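Side-chain contacts in Alr1585 protein (Nostoc sp., PDB 5C2I), which is a haem-containing dye-decolorizing (DyP-type) peroxidase that probably uses hydrogen peroxide to oxidise dyes and other substrates: residues F186-R189 with I195-H198; F201-S206 with I362-V367. The protein carries 1 engineered substitution. One frame throughout, in Å; residues are numbered along the deposited sequence.

Contact 1. Residues F186-R189 with I195-H198; sequences FILR and IIEH. With HEM (protoporphyrin IX containing Fe), chain E.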
ATOM      1  N   PHE A 186      -3.939  14.681 -13.653  1.00 17.39           N
ATOM      2  CA  PHE A 186      -4.124  13.649 -12.647  1.00 18.15           C
ATOM      3  C   PHE A 186      -4.816  14.224 -11.417  1.00 19.51           C
ATOM      4  O   PHE A 186      -4.923  15.449 -11.261  1.00 18.85           O
ATOM      5  CB  PHE A 186      -2.788  13.003 -12.265  1.00 18.75           C
ATOM      6  CG  PHE A 186      -1.796  13.957 -11.674  1.00 19.11           C
ATOM      7  CD1 PHE A 186      -1.762  14.176 -10.298  1.00 20.04           C
ATOM      8  CD2 PHE A 186      -0.930  14.634 -12.469  1.00 18.89           C
ATOM      9  CE1 PHE A 186      -0.841  15.064  -9.755  1.00 20.65           C
ATOM     10  CE2 PHE A 186       0.001  15.523 -11.930  1.00 20.00           C
ATOM     11  CZ  PHE A 186       0.031  15.732 -10.572  1.00 20.18           C
ATOM     12  N   ILE A 187      -5.237  13.337 -10.533  1.00 21.84           N
ATOM     13  CA  ILE A 187      -5.938  13.723  -9.312  1.00 21.94           C
ATOM     14  C   ILE A 187      -4.992  13.585  -8.159  1.00 21.45           C
ATOM     15  O   ILE A 187      -4.477  12.506  -7.861  1.00 23.31           O
ATOM     16  CB  ILE A 187      -7.180  12.824  -9.057  1.00 23.10           C
ATOM     17  CG1 ILE A 187      -8.132  12.838 -10.246  1.00 25.22           C
ATOM     18  CG2 ILE A 187      -7.915  13.228  -7.785  1.00 23.83           C
ATOM     19  CD1 ILE A 187      -8.720  14.163 -10.645  1.00 27.21           C
ATOM     20  N   LEU A 188      -4.705  14.705  -7.531  1.00 20.59           N
ATOM     21  CA  LEU A 188      -3.929  14.771  -6.333  1.00 22.01           C
ATOM     22  C   LEU A 188      -4.796  14.491  -5.111  1.00 20.98           C
ATOM     23  O   LEU A 188      -5.916  14.952  -5.050  1.00 19.44           O
ATOM     24  CB  LEU A 188      -3.330  16.172  -6.275  1.00 23.22           C
ATOM     25  CG  LEU A 188      -2.165  16.483  -5.392  1.00 25.68           C
ATOM     26  CD1 LEU A 188      -0.941  15.696  -5.828  1.00 26.34           C
ATOM     27  CD2 LEU A 188      -1.888  17.978  -5.524  1.00 26.36           C
ATOM     28  N   ARG A 189      -4.276  13.671  -4.208  1.00 21.87           N
ATOM     29  CA  ARG A 189      -4.960  13.306  -2.964  1.00 23.72           C
ATOM     30  C   ARG A 189      -4.069  13.474  -1.763  1.00 25.09           C
ATOM     31  O   ARG A 189      -2.856  13.375  -1.856  1.00 26.50           O
ATOM     32  CB  ARG A 189      -5.439  11.867  -2.983  1.00 24.75           C
ATOM     33  CG  ARG A 189      -6.563  11.666  -3.953  1.00 26.12           C
ATOM     34  CD  ARG A 189      -6.977  10.212  -3.989  1.00 28.97           C
ATOM     35  NE  ARG A 189      -7.771   9.997  -5.186  1.00 32.36           N
ATOM     36  CZ  ARG A 189      -9.075  10.151  -5.287  1.00 32.99           C
ATOM     37  NH1 ARG A 189      -9.811  10.479  -4.229  1.00 37.91           N
ATOM     38  NH2 ARG A 189      -9.639   9.917  -6.465  1.00 32.07           N
ATOM     39  N   ILE A 195      -9.542  14.499  -2.389  1.00 18.36           N
ATOM     40  CA  ILE A 195      -9.006  15.167  -3.573  1.00 18.21           C
ATOM     41  C   ILE A 195      -8.594  16.580  -3.185  1.00 17.79           C
ATOM     42  O   ILE A 195      -9.399  17.346  -2.627  1.00 17.06           O
ATOM     43  CB  ILE A 195     -10.033  15.241  -4.707  1.00 18.50           C
ATOM     44  CG1 ILE A 195     -10.399  13.820  -5.183  1.00 19.27           C
ATOM     45  CG2 ILE A 195      -9.533  16.122  -5.862  1.00 18.46           C
ATOM     46  CD1 ILE A 195     -11.516  13.783  -6.201  1.00 19.99           C
ATOM     47  N   ILE A 196      -7.346  16.959  -3.504  1.00 16.85           N
ATOM     48  CA  ILE A 196      -6.836  18.249  -3.104  1.00 16.87           C
ATOM     49  C   ILE A 196      -6.249  18.987  -4.306  1.00 16.22           C
ATOM     50  O   ILE A 196      -6.083  18.427  -5.404  1.00 15.80           O
ATOM     51  CB  ILE A 196      -5.772  18.159  -1.981  1.00 18.05           C
ATOM     52  CG1 ILE A 196      -4.593  17.236  -2.400  1.00 18.62           C
ATOM     53  CG2 ILE A 196      -6.407  17.648  -0.699  1.00 18.36           C
ATOM     54  CD1 ILE A 196      -3.355  17.390  -1.554  1.00 19.36           C
ATOM     55  N   GLU A 197      -5.945  20.248  -4.101  1.00 16.22           N
ATOM     56  CA  GLU A 197      -5.121  21.003  -5.050  1.00 15.76           C
ATOM     57  C   GLU A 197      -3.746  21.165  -4.369  1.00 16.63           C
ATOM     58  O   GLU A 197      -3.571  20.830  -3.198  1.00 16.77           O
ATOM     59  CB  GLU A 197      -5.800  22.313  -5.415  1.00 16.09           C
ATOM     60  CG  GLU A 197      -6.227  23.174  -4.244  1.00 16.52           C
ATOM     61  CD  GLU A 197      -5.030  23.766  -3.498  1.00 17.78           C
ATOM     62  OE1 GLU A 197      -4.086  24.239  -4.152  1.00 17.70           O
ATOM     63  OE2 GLU A 197      -5.009  23.732  -2.258  1.00 20.01           O
ATOM     64  N   HIS A 198      -2.749  21.631  -5.109  1.00 16.40           N
ATOM     65  CA  HIS A 198      -1.357  21.611  -4.657  1.00 16.98           C
ATOM     66  C   HIS A 198      -1.047  22.338  -3.354  1.00 17.03           C
ATOM     67  O   HIS A 198      -0.092  21.994  -2.710  1.00 17.78           O
ATOM     68  CB  HIS A 198      -0.455  22.162  -5.771  1.00 17.16           C
ATOM     69  CG  HIS A 198      -0.032  21.120  -6.754  1.00 17.53           C
ATOM     70  ND1 HIS A 198      -0.534  21.040  -8.032  1.00 18.50           N
ATOM     71  CD2 HIS A 198       0.865  20.116  -6.639  1.00 18.13           C
ATOM     72  CE1 HIS A 198      -0.001  19.998  -8.655  1.00 18.02           C
ATOM     73  NE2 HIS A 198       0.877  19.443  -7.837  1.00 18.92           N
TER
HETATM   74  CHA HEM E 501     -13.584  26.827  -4.428  1.00 13.30           C
HETATM   75  CHB HEM E 501      -8.789  26.444  -4.768  1.00 13.49           C
HETATM   76  CHC HEM E 501      -8.904  28.945  -8.910  1.00 13.80           C
HETATM   77  CHD HEM E 501     -13.657  29.517  -8.396  1.00 14.48           C
HETATM   78  C1A HEM E 501     -12.263  26.520  -4.147  1.00 13.20           C
HETATM   79  C2A HEM E 501     -11.811  25.831  -2.983  1.00 14.07           C
HETATM   80  C3A HEM E 501     -10.468  25.726  -3.083  1.00 13.10           C
HETATM   81  C4A HEM E 501     -10.097  26.322  -4.309  1.00 13.58           C
HETATM   82  CMA HEM E 501      -9.520  25.054  -2.127  1.00 13.61           C
HETATM   83  CAA HEM E 501     -12.662  25.294  -1.824  1.00 12.77           C
HETATM   84  CBA HEM E 501     -13.238  23.882  -1.956  1.00 14.05           C
HETATM   85  CGA HEM E 501     -14.149  23.836  -3.152  1.00 14.47           C
HETATM   86  O1A HEM E 501     -15.357  24.209  -3.088  1.00 15.91           O
HETATM   87  O2A HEM E 501     -13.687  23.428  -4.219  1.00 14.08           O
HETATM   88  C1B HEM E 501      -8.431  27.064  -5.964  1.00 15.15           C
HETATM   89  C2B HEM E 501      -7.086  27.119  -6.472  1.00 14.99           C
HETATM   90  C3B HEM E 501      -7.117  27.766  -7.627  1.00 14.60           C
HETATM   91  C4B HEM E 501      -8.511  28.179  -7.806  1.00 14.65           C
HETATM   92  CMB HEM E 501      -5.902  26.508  -5.810  1.00 15.31           C
HETATM   93  CAB HEM E 501      -6.055  28.060  -8.621  1.00 14.62           C
HETATM   94  CBB HEM E 501      -4.929  27.336  -8.753  1.00 15.38           C
HETATM   95  C1C HEM E 501     -10.223  29.379  -9.121  1.00 14.78           C
HETATM   96  C2C HEM E 501     -10.644  30.256 -10.098  1.00 14.43           C
HETATM   97  C3C HEM E 501     -11.994  30.433  -9.931  1.00 15.31           C
HETATM   98  C4C HEM E 501     -12.380  29.628  -8.854  1.00 14.56           C
HETATM   99  CMC HEM E 501      -9.827  30.872 -11.197  1.00 14.55           C
HETATM  100  CAC HEM E 501     -12.921  31.296 -10.663  1.00 14.88           C
HETATM  101  CBC HEM E 501     -12.674  32.433 -11.265  1.00 16.19           C
HETATM  102  C1D HEM E 501     -13.992  28.705  -7.314  1.00 14.38           C
HETATM  103  C2D HEM E 501     -15.381  28.540  -6.901  1.00 14.19           C
HETATM  104  C3D HEM E 501     -15.367  27.837  -5.777  1.00 13.83           C
HETATM  105  C4D HEM E 501     -13.938  27.532  -5.546  1.00 13.39           C
HETATM  106  CMD HEM E 501     -16.630  29.080  -7.579  1.00 15.72           C
HETATM  107  CAD HEM E 501     -16.569  27.381  -5.000  1.00 14.08           C
HETATM  108  CBD HEM E 501     -17.071  28.419  -3.990  1.00 14.24           C
HETATM  109  CGD HEM E 501     -18.288  27.896  -3.300  1.00 13.43           C
HETATM  110  O1D HEM E 501     -18.251  27.868  -2.072  1.00 13.40           O
HETATM  111  O2D HEM E 501     -19.328  27.502  -3.932  1.00 15.31           O
HETATM  112  NA  HEM E 501     -11.196  26.884  -4.913  1.00 13.41           N
HETATM  113  NB  HEM E 501      -9.197  27.761  -6.743  1.00 13.87           N
HETATM  114  NC  HEM E 501     -11.265  29.069  -8.296  1.00 14.08           N
HETATM  115  ND  HEM E 501     -13.149  28.153  -6.438  1.00 13.68           N
HETATM  116 FE   HEM E 501     -11.232  27.992  -6.571  1.00 15.06          FE
HETATM  117  O   HOH W   1     -11.371  26.151  -8.006  1.00 20.81           O
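This contact closes the beta hairpin formed by strands 177-189 and 195-196, at the edge of the antiparallel sheet of the first ferredoxin-like half of a DyP-type peroxidase. Leu188 and Ile196 meet here through backbone and side chain. Ile196 N donates to Leu188 O at 2.9 Å. Ile195 CA adds a CH...O contact to the same oxygen. Arg189 and Ile195 then form an antiparallel non-hydrogen-bonded pair with their side chains on one face of the sheet. CG1 of Ile195 lies over a face of the Arg189 guanidinium, 3.5 Å from Arg189 NH1. Arg189 NH1 donates to Gly193 O in the turn, which holds the guanidinium beside the isoleucine. Two residues before Arg189, Ile187 CG2 reaches Ile195 CG1 at 3.6 Å.

Leu188 works the buried side. Its CG is anti to the backbone N (chi1 -162°), which sends the branch toward Ile196 and His198. CG of Leu188 packs 3.9 Å from Ile196 CG1. The His198 ring is held by Glu371 O at NE2 and, weakly, by Gly383 O at ND1. Glu197 turns away from the hairpin to the haem, and its carboxylate also takes the backbone NH groups of Phe199 and Phe201. The leucine methyl sits on the imidazole as a CH-pi contact: Leu188 CD2 lies 3.8 Å from the centroid of the His198 ring, 15° off its normal.

Contact 2. Residues F201-S206 with I362-V367; sequences FVHGVS and ITRRAV. Engineered in segment 201-206: His203 (natural residue Asp). With HEM (protoporphyrin IX containing Fe), chain E.
His203 and Arg364 meet at the distal side of the haem, in the pocket that DyP-type peroxidases build between the loop of the GXXDG motif and a strand of the second half. His203 stands, as an engineered substitution, at the Asp position of that motif. Its ring and the Arg364 guanidinium cross obliquely, their planes 72° apart. His203 NE2 lies 3.4 Å from Arg364 NH1. One water joins them, 2.8 Å from His203 NE2, and it accepts a bond from Arg364 NH1. The same water binds the haem iron at 2.3 Å. The imidazole comes down edge-on to the porphyrin, with His203 CD2 3.2 Å from HEM C4A.

The Arg364 chain bends about CG-CD (chi3 -68°). The bend lays one guanidinium face over pyrrole D, near HEM C4D. The edge of the group is turned to a haem propionate. NH1 and NH2 both donate to HEM O2A, and NH2 makes a further, weak bond to HEM O1A. NH2 also donates to the backbone at Ser206 O, 2.9 Å away and nearly in the guanidinium plane, though above the carbonyl plane of the serine. These bonds fix the rotation of the guanidinium.

The loop grips the same propionate from its backbone. Gly204 N donates to HEM O2A at 2.7 Å, and Ser206 N to HEM O1A. Arg337 and Asn335 also bond to the haem. Ser206 holds the second propionate: with OG anti to the backbone N (chi1 -176°), Ser206 OG donates to HEM O2D at 2.6 Å.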
ATOM      1  N   PHE A 201      -5.363  21.986   0.005  1.00 17.03           N
ATOM      2  CA  PHE A 201      -6.760  22.108   0.365  1.00 16.97           C
ATOM      3  C   PHE A 201      -7.652  21.186  -0.460  1.00 17.41           C
ATOM      4  O   PHE A 201      -7.519  21.076  -1.677  1.00 17.32           O
ATOM      5  CB  PHE A 201      -7.244  23.555   0.183  1.00 16.52           C
ATOM      6  CG  PHE A 201      -6.557  24.540   1.104  1.00 16.80           C
ATOM      7  CD1 PHE A 201      -5.260  24.958   0.830  1.00 17.42           C
ATOM      8  CD2 PHE A 201      -7.180  24.999   2.239  1.00 17.19           C
ATOM      9  CE1 PHE A 201      -4.619  25.868   1.657  1.00 19.45           C
ATOM     10  CE2 PHE A 201      -6.529  25.887   3.108  1.00 17.74           C
ATOM     11  CZ  PHE A 201      -5.247  26.314   2.832  1.00 19.06           C
ATOM     12  N   VAL A 202      -8.586  20.549   0.206  1.00 17.64           N
ATOM     13  CA  VAL A 202      -9.600  19.738  -0.475  1.00 17.56           C
ATOM     14  C   VAL A 202     -10.302  20.603  -1.510  1.00 17.46           C
ATOM     15  O   VAL A 202     -10.591  21.784  -1.256  1.00 17.52           O
ATOM     16  CB  VAL A 202     -10.609  19.153   0.509  1.00 18.48           C
ATOM     17  CG1 VAL A 202     -11.670  18.349  -0.228  1.00 18.57           C
ATOM     18  CG2 VAL A 202      -9.871  18.206   1.419  1.00 20.44           C
ATOM     19  N   HIS A 203     -10.559  20.023  -2.667  1.00 17.25           N
ATOM     20  CA  HIS A 203     -10.938  20.803  -3.843  1.00 18.48           C
ATOM     21  C   HIS A 203     -12.040  20.127  -4.593  1.00 19.73           C
ATOM     22  O   HIS A 203     -12.006  18.893  -4.773  1.00 19.22           O
ATOM     23  CB  HIS A 203      -9.708  20.991  -4.727  1.00 20.45           C
ATOM     24  CG  HIS A 203      -9.837  22.117  -5.700  1.00 23.55           C
ATOM     25  ND1 HIS A 203      -9.481  21.995  -7.012  1.00 27.35           N
ATOM     26  CD2 HIS A 203     -10.293  23.376  -5.561  1.00 23.67           C
ATOM     27  CE1 HIS A 203      -9.679  23.146  -7.638  1.00 26.06           C
ATOM     28  NE2 HIS A 203     -10.188  23.991  -6.782  1.00 23.13           N
ATOM     29  N   GLY A 204     -12.997  20.931  -5.070  1.00 18.89           N
ATOM     30  CA  GLY A 204     -14.155  20.428  -5.792  1.00 18.75           C
ATOM     31  C   GLY A 204     -15.359  20.223  -4.908  1.00 18.33           C
ATOM     32  O   GLY A 204     -16.301  19.561  -5.319  1.00 18.86           O
ATOM     33  N   VAL A 205     -15.359  20.805  -3.706  1.00 17.09           N
ATOM     34  CA  VAL A 205     -16.409  20.545  -2.735  1.00 16.52           C
ATOM     35  C   VAL A 205     -17.777  21.148  -3.190  1.00 16.55           C
ATOM     36  O   VAL A 205     -18.803  20.446  -3.209  1.00 17.27           O
ATOM     37  CB  VAL A 205     -16.054  21.111  -1.348  1.00 16.98           C
ATOM     38  CG1 VAL A 205     -17.180  20.874  -0.383  1.00 17.55           C
ATOM     39  CG2 VAL A 205     -14.750  20.528  -0.835  1.00 17.41           C
ATOM     40  N   SER A 206     -17.787  22.442  -3.508  1.00 15.49           N
ATOM     41  CA  SER A 206     -19.039  23.164  -3.804  1.00 15.09           C
ATOM     42  C   SER A 206     -19.258  23.336  -5.300  1.00 15.57           C
ATOM     43  O   SER A 206     -18.508  24.077  -5.980  1.00 14.36           O
ATOM     44  CB  SER A 206     -19.028  24.530  -3.133  1.00 15.11           C
ATOM     45  OG  SER A 206     -20.269  25.173  -3.354  1.00 15.57           O
ATOM     46  N   ILE A 362     -20.104  28.821 -11.621  1.00 15.30           N
ATOM     47  CA  ILE A 362     -19.421  28.026 -12.621  1.00 15.54           C
ATOM     48  C   ILE A 362     -19.356  26.562 -12.171  1.00 14.93           C
ATOM     49  O   ILE A 362     -19.392  26.258 -10.990  1.00 14.99           O
ATOM     50  CB  ILE A 362     -17.986  28.525 -12.853  1.00 15.53           C
ATOM     51  CG1 ILE A 362     -17.177  28.533 -11.553  1.00 15.87           C
ATOM     52  CG2 ILE A 362     -18.009  29.924 -13.492  1.00 16.69           C
ATOM     53  CD1 ILE A 362     -15.672  28.719 -11.780  1.00 16.49           C
ATOM     54  N   THR A 363     -19.276  25.659 -13.146  1.00 14.86           N
ATOM     55  CA  THR A 363     -19.205  24.235 -12.860  1.00 13.94           C
ATOM     56  C   THR A 363     -17.782  23.779 -13.163  1.00 14.22           C
ATOM     57  O   THR A 363     -17.337  23.814 -14.311  1.00 14.09           O
ATOM     58  CB  THR A 363     -20.230  23.497 -13.728  1.00 14.68           C
ATOM     59  OG1 THR A 363     -21.553  23.948 -13.414  1.00 14.85           O
ATOM     60  CG2 THR A 363     -20.153  21.975 -13.553  1.00 13.79           C
ATOM     61  N   ARG A 364     -17.040  23.427 -12.128  1.00 14.60           N
ATOM     62  CA  ARG A 364     -15.590  23.213 -12.244  1.00 14.67           C
ATOM     63  C   ARG A 364     -15.279  21.729 -12.590  1.00 14.15           C
ATOM     64  O   ARG A 364     -15.897  20.778 -12.021  1.00 14.36           O
ATOM     65  CB  ARG A 364     -14.907  23.651 -10.957  1.00 14.69           C
ATOM     66  CG  ARG A 364     -14.983  25.169 -10.759  1.00 14.88           C
ATOM     67  CD  ARG A 364     -14.373  25.618  -9.433  1.00 15.05           C
ATOM     68  NE  ARG A 364     -15.235  25.119  -8.365  1.00 15.06           N
ATOM     69  CZ  ARG A 364     -14.812  24.632  -7.204  1.00 14.62           C
ATOM     70  NH1 ARG A 364     -13.531  24.596  -6.908  1.00 14.73           N
ATOM     71  NH2 ARG A 364     -15.681  24.181  -6.331  1.00 14.69           N
ATOM     72  N   ARG A 365     -14.326  21.540 -13.475  1.00 14.01           N
ATOM     73  CA  ARG A 365     -13.874  20.204 -13.878  1.00 14.86           C
ATOM     74  C   ARG A 365     -12.360  20.158 -13.955  1.00 14.96           C
ATOM     75  O   ARG A 365     -11.794  19.666 -14.942  1.00 15.33           O
ATOM     76  CB  ARG A 365     -14.510  19.816 -15.230  1.00 14.37           C
ATOM     77  CG  ARG A 365     -16.033  19.863 -15.276  1.00 14.44           C
ATOM     78  CD  ARG A 365     -16.665  18.690 -14.542  1.00 14.52           C
ATOM     79  NE  ARG A 365     -18.135  18.758 -14.538  1.00 15.02           N
ATOM     80  CZ  ARG A 365     -18.908  18.784 -13.459  1.00 15.88           C
ATOM     81  NH1 ARG A 365     -18.371  18.896 -12.258  1.00 17.18           N
ATOM     82  NH2 ARG A 365     -20.236  18.788 -13.563  1.00 15.26           N
ATOM     83  N   ALA A 366     -11.725  20.764 -12.945  1.00 15.37           N
ATOM     84  CA  ALA A 366     -10.279  20.960 -12.952  1.00 15.19           C
ATOM     85  C   ALA A 366      -9.531  19.689 -12.574  1.00 16.36           C
ATOM     86  O   ALA A 366     -10.095  18.768 -11.928  1.00 18.04           O
ATOM     87  CB  ALA A 366      -9.895  22.102 -12.026  1.00 15.24           C
ATOM     88  N   VAL A 367      -8.260  19.629 -12.955  1.00 15.82           N
ATOM     89  CA  VAL A 367      -7.378  18.514 -12.584  1.00 16.83           C
ATOM     90  C   VAL A 367      -6.001  19.094 -12.344  1.00 17.03           C
ATOM     91  O   VAL A 367      -5.730  20.248 -12.729  1.00 16.69           O
ATOM     92  CB  VAL A 367      -7.287  17.407 -13.644  1.00 17.08           C
ATOM     93  CG1 VAL A 367      -8.625  16.713 -13.820  1.00 18.98           C
ATOM     94  CG2 VAL A 367      -6.833  17.960 -14.972  1.00 17.56           C
TER
HETATM   95  CHA HEM E 501     -13.584  26.827  -4.428  1.00 13.30           C
HETATM   96  CHB HEM E 501      -8.789  26.444  -4.768  1.00 13.49           C
HETATM   97  CHC HEM E 501      -8.904  28.945  -8.910  1.00 13.80           C
HETATM   98  CHD HEM E 501     -13.657  29.517  -8.396  1.00 14.48           C
HETATM   99  C1A HEM E 501     -12.263  26.520  -4.147  1.00 13.20           C
HETATM  100  C2A HEM E 501     -11.811  25.831  -2.983  1.00 14.07           C
HETATM  101  C3A HEM E 501     -10.468  25.726  -3.083  1.00 13.10           C
HETATM  102  C4A HEM E 501     -10.097  26.322  -4.309  1.00 13.58           C
HETATM  103  CMA HEM E 501      -9.520  25.054  -2.127  1.00 13.61           C
HETATM  104  CAA HEM E 501     -12.662  25.294  -1.824  1.00 12.77           C
HETATM  105  CBA HEM E 501     -13.238  23.882  -1.956  1.00 14.05           C
HETATM  106  CGA HEM E 501     -14.149  23.836  -3.152  1.00 14.47           C
HETATM  107  O1A HEM E 501     -15.357  24.209  -3.088  1.00 15.91           O
HETATM  108  O2A HEM E 501     -13.687  23.428  -4.219  1.00 14.08           O
HETATM  109  C1B HEM E 501      -8.431  27.064  -5.964  1.00 15.15           C
HETATM  110  C2B HEM E 501      -7.086  27.119  -6.472  1.00 14.99           C
HETATM  111  C3B HEM E 501      -7.117  27.766  -7.627  1.00 14.60           C
HETATM  112  C4B HEM E 501      -8.511  28.179  -7.806  1.00 14.65           C
HETATM  113  CMB HEM E 501      -5.902  26.508  -5.810  1.00 15.31           C
HETATM  114  CAB HEM E 501      -6.055  28.060  -8.621  1.00 14.62           C
HETATM  115  CBB HEM E 501      -4.929  27.336  -8.753  1.00 15.38           C
HETATM  116  C1C HEM E 501     -10.223  29.379  -9.121  1.00 14.78           C
HETATM  117  C2C HEM E 501     -10.644  30.256 -10.098  1.00 14.43           C
HETATM  118  C3C HEM E 501     -11.994  30.433  -9.931  1.00 15.31           C
HETATM  119  C4C HEM E 501     -12.380  29.628  -8.854  1.00 14.56           C
HETATM  120  CMC HEM E 501      -9.827  30.872 -11.197  1.00 14.55           C
HETATM  121  CAC HEM E 501     -12.921  31.296 -10.663  1.00 14.88           C
HETATM  122  CBC HEM E 501     -12.674  32.433 -11.265  1.00 16.19           C
HETATM  123  C1D HEM E 501     -13.992  28.705  -7.314  1.00 14.38           C
HETATM  124  C2D HEM E 501     -15.381  28.540  -6.901  1.00 14.19           C
HETATM  125  C3D HEM E 501     -15.367  27.837  -5.777  1.00 13.83           C
HETATM  126  C4D HEM E 501     -13.938  27.532  -5.546  1.00 13.39           C
HETATM  127  CMD HEM E 501     -16.630  29.080  -7.579  1.00 15.72           C
HETATM  128  CAD HEM E 501     -16.569  27.381  -5.000  1.00 14.08           C
HETATM  129  CBD HEM E 501     -17.071  28.419  -3.990  1.00 14.24           C
HETATM  130  CGD HEM E 501     -18.288  27.896  -3.300  1.00 13.43           C
HETATM  131  O1D HEM E 501     -18.251  27.868  -2.072  1.00 13.40           O
HETATM  132  O2D HEM E 501     -19.328  27.502  -3.932  1.00 15.31           O
HETATM  133  NA  HEM E 501     -11.196  26.884  -4.913  1.00 13.41           N
HETATM  134  NB  HEM E 501      -9.197  27.761  -6.743  1.00 13.87           N
HETATM  135  NC  HEM E 501     -11.265  29.069  -8.296  1.00 14.08           N
HETATM  136  ND  HEM E 501     -13.149  28.153  -6.438  1.00 13.68           N
HETATM  137 FE   HEM E 501     -11.232  27.992  -6.571  1.00 15.06          FE
HETATM  138  O   HOH W   1     -11.371  26.151  -8.006  1.00 20.81           O

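In the fold
The two contacts follow each other along the chain, centres 10 Å apart. Contact 1 sits on an outermost strand of its sheet and includes exposed Arg189 and Ile195; it pairs neighbouring strands of the first half, and its side-chain chemistry is mostly apolar. Contact 2 has no fully exposed touching residue; it lies nearer the centre of the chain and joins parts far apart in sequence, the loop 201-206 and strand 363-369. Its chemistry is polar, shared with the propionates and the iron-bound water. They meet where Ile195 O and His203 N lie 2.9 Å apart, probably hydrogen-bonded. Strand 363-369 also touches contact 1, through Val367 and Ser368. Both reach the haem, contact 1 only through Glu197.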